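Local coordinates for protein CRISPR system Cmr subunit Cmr5 (Thermus thermophilus HB8, PDB 2ZOP) that probably serves as a subunit of the Cmr ribonucleoprotein complex in CRISPR-based defence against viruses and other mobile genetic elements, at residues G26-M31 with K60-D65. Residues are numbered along the deposited sequence; the frame is centred on the assembly and turned at random.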
loop_
_atom_site.group_PDB
_atom_site.type_symbol
_atom_site.label_atom_id
_atom_site.label_comp_id
_atom_site.label_asym_id
_atom_site.label_seq_id
_atom_site.Cartn_x
_atom_site.Cartn_y
_atom_site.Cartn_z
ATOM N N GLY A 26 -28.193 6.755 -7.870
ATOM C CA GLY A 26 -27.244 6.025 -8.687
ATOM C C GLY A 26 -25.824 6.525 -8.467
ATOM O O GLY A 26 -24.867 5.755 -8.498
ATOM N N GLU A 27 -25.684 7.822 -8.234
ATOM C CA GLU A 27 -24.372 8.413 -8.003
ATOM C C GLU A 27 -23.908 8.058 -6.592
ATOM O O GLU A 27 -22.707 7.889 -6.335
ATOM C CB GLU A 27 -24.450 9.935 -8.183
ATOM C CG GLU A 27 -25.027 10.336 -9.547
ATOM C CD GLU A 27 -25.215 11.839 -9.717
ATOM O OE1 GLU A 27 -25.525 12.534 -8.724
ATOM O OE2 GLU A 27 -25.069 12.328 -10.858
ATOM N N TYR A 28 -24.877 7.951 -5.688
ATOM C CA TYR A 28 -24.627 7.597 -4.298
ATOM C C TYR A 28 -24.046 6.188 -4.239
ATOM O O TYR A 28 -23.097 5.919 -3.495
ATOM C CB TYR A 28 -25.935 7.631 -3.510
ATOM C CG TYR A 28 -25.771 7.457 -2.017
ATOM C CD1 TYR A 28 -25.532 8.551 -1.189
ATOM C CD2 TYR A 28 -25.884 6.199 -1.431
ATOM C CE1 TYR A 28 -25.418 8.396 0.194
ATOM C CE2 TYR A 28 -25.769 6.032 -0.057
ATOM C CZ TYR A 28 -25.540 7.128 0.748
ATOM O OH TYR A 28 -25.451 6.956 2.100
ATOM N N ARG A 29 -24.645 5.289 -5.012
ATOM C CA ARG A 29 -24.205 3.900 -5.081
ATOM C C ARG A 29 -22.813 3.824 -5.707
ATOM O O ARG A 29 -21.960 3.066 -5.239
ATOM C CB ARG A 29 -25.201 3.067 -5.912
ATOM C CG ARG A 29 -24.656 1.714 -6.390
ATOM C CD ARG A 29 -25.745 0.847 -7.037
ATOM N NE ARG A 29 -25.219 -0.447 -7.474
ATOM C CZ ARG A 29 -24.528 -0.628 -8.594
ATOM N NH1 ARG A 29 -24.289 0.400 -9.395
ATOM N NH2 ARG A 29 -24.058 -1.828 -8.905
ATOM N N ASP A 30 -22.590 4.606 -6.767
ATOM C CA ASP A 30 -21.290 4.602 -7.430
ATOM C C ASP A 30 -20.196 4.924 -6.421
ATOM O O ASP A 30 -19.166 4.242 -6.369
ATOM C CB ASP A 30 -21.236 5.629 -8.568
ATOM C CG ASP A 30 -22.073 5.218 -9.758
ATOM O OD1 ASP A 30 -22.246 3.999 -9.963
ATOM O OD2 ASP A 30 -22.542 6.109 -10.494
HETATM N N MSE A 31 -20.428 5.960 -5.617
HETATM C CA MSE A 31 -19.453 6.353 -4.612
HETATM C C MSE A 31 -19.301 5.310 -3.510
HETATM O O MSE A 31 -18.200 5.080 -3.020
HETATM C CB MSE A 31 -19.823 7.707 -4.005
HETATM C CG MSE A 31 -19.046 8.840 -4.645
HETATM SE SE MSE A 31 -17.235 9.089 -3.946
HETATM C CE MSE A 31 -16.500 7.315 -3.980
ATOM N N LYS A 60 -20.867 13.393 -2.314
ATOM C CA LYS A 60 -20.459 13.973 -1.042
ATOM C C LYS A 60 -21.318 13.410 0.093
ATOM O O LYS A 60 -20.825 13.173 1.195
ATOM C CB LYS A 60 -20.606 15.498 -1.109
ATOM C CG LYS A 60 -20.142 16.258 0.126
ATOM C CD LYS A 60 -18.652 16.038 0.398
ATOM C CE LYS A 60 -18.087 17.096 1.342
ATOM N NZ LYS A 60 -17.972 18.428 0.677
ATOM N N ALA A 61 -22.600 13.185 -0.190
ATOM C CA ALA A 61 -23.529 12.660 0.810
ATOM C C ALA A 61 -23.050 11.320 1.373
ATOM O O ALA A 61 -23.175 11.062 2.573
ATOM C CB ALA A 61 -24.930 12.511 0.204
ATOM N N LEU A 62 -22.504 10.469 0.510
ATOM C CA LEU A 62 -21.991 9.177 0.970
ATOM C C LEU A 62 -20.958 9.460 2.066
ATOM O O LEU A 62 -20.981 8.850 3.141
ATOM C CB LEU A 62 -21.348 8.416 -0.205
ATOM C CG LEU A 62 -20.766 7.000 -0.016
ATOM C CD1 LEU A 62 -19.403 7.063 0.661
ATOM C CD2 LEU A 62 -21.730 6.144 0.794
ATOM N N GLY A 63 -20.075 10.418 1.801
ATOM C CA GLY A 63 -19.040 10.770 2.766
ATOM C C GLY A 63 -19.564 11.244 4.114
ATOM O O GLY A 63 -19.098 10.796 5.161
ATOM N N ASN A 64 -20.528 12.160 4.096
ATOM C CA ASN A 64 -21.100 12.675 5.332
ATOM C C ASN A 64 -21.888 11.582 6.055
ATOM O O ASN A 64 -21.813 11.467 7.269
ATOM C CB ASN A 64 -21.987 13.894 5.040
ATOM C CG ASN A 64 -21.177 15.157 4.794
ATOM O OD1 ASN A 64 -20.250 15.468 5.542
ATOM N ND2 ASN A 64 -21.529 15.897 3.749
ATOM N N ASP A 65 -22.637 10.772 5.312
ATOM C CA ASP A 65 -23.393 9.685 5.924
ATOM C C ASP A 65 -22.454 8.723 6.654
ATOM O O ASP A 65 -22.702 8.343 7.796
ATOM C CB ASP A 65 -24.176 8.902 4.868
ATOM C CG ASP A 65 -25.369 9.675 4.328
ATOM O OD1 ASP A 65 -25.665 10.766 4.859
ATOM O OD2 ASP A 65 -26.018 9.189 3.383
#
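Y28 reaches from helix 25-42 to D65 of helix 57-69, and its phenol donates a hydrogen bond from OH to D65 OD2 over 2.6 Å. The carboxylate accepts with the anti lone pair of OD2, on the side away from OD1. Its plane is turned 54° from that of the ring, although OD2 itself sits at the ring edge near the ring plane. The reach depends on chi1 of Y28 (-172°), which sets CG anti to the backbone N and carries the ring across to the second helix.

L62 covers one face of this ring. Its CD2 methyl lies 3.9 Å from Y28 CZ, and the two side chains cross at about a right angle. One turn on from Y28, M31, a selenomethionine, packs on L62, with M31 CB 4.2 Å from L62 CB, before its bent chain leads away. A61 CB lies 4.1 Å from Y28 CE1.

The axes of segments 26-31 and 60-65 cross at -60° and come within 8.9 Å, with Y28 and L62 at the closest CA pair, 6.1 Å. F104 of helix 87-111 touches Y28, L62 and D65, and K15 of helix 4-19 touches Y28 and D65, which places the contact inside the all-helical bundle. The bond thus anchors the outer end of the buried phenol, while L62 against one face limits the turning of the ring. The phenol's proton would probably ease the negative charge of D65, and K15, whose side chain touches it, may add to this.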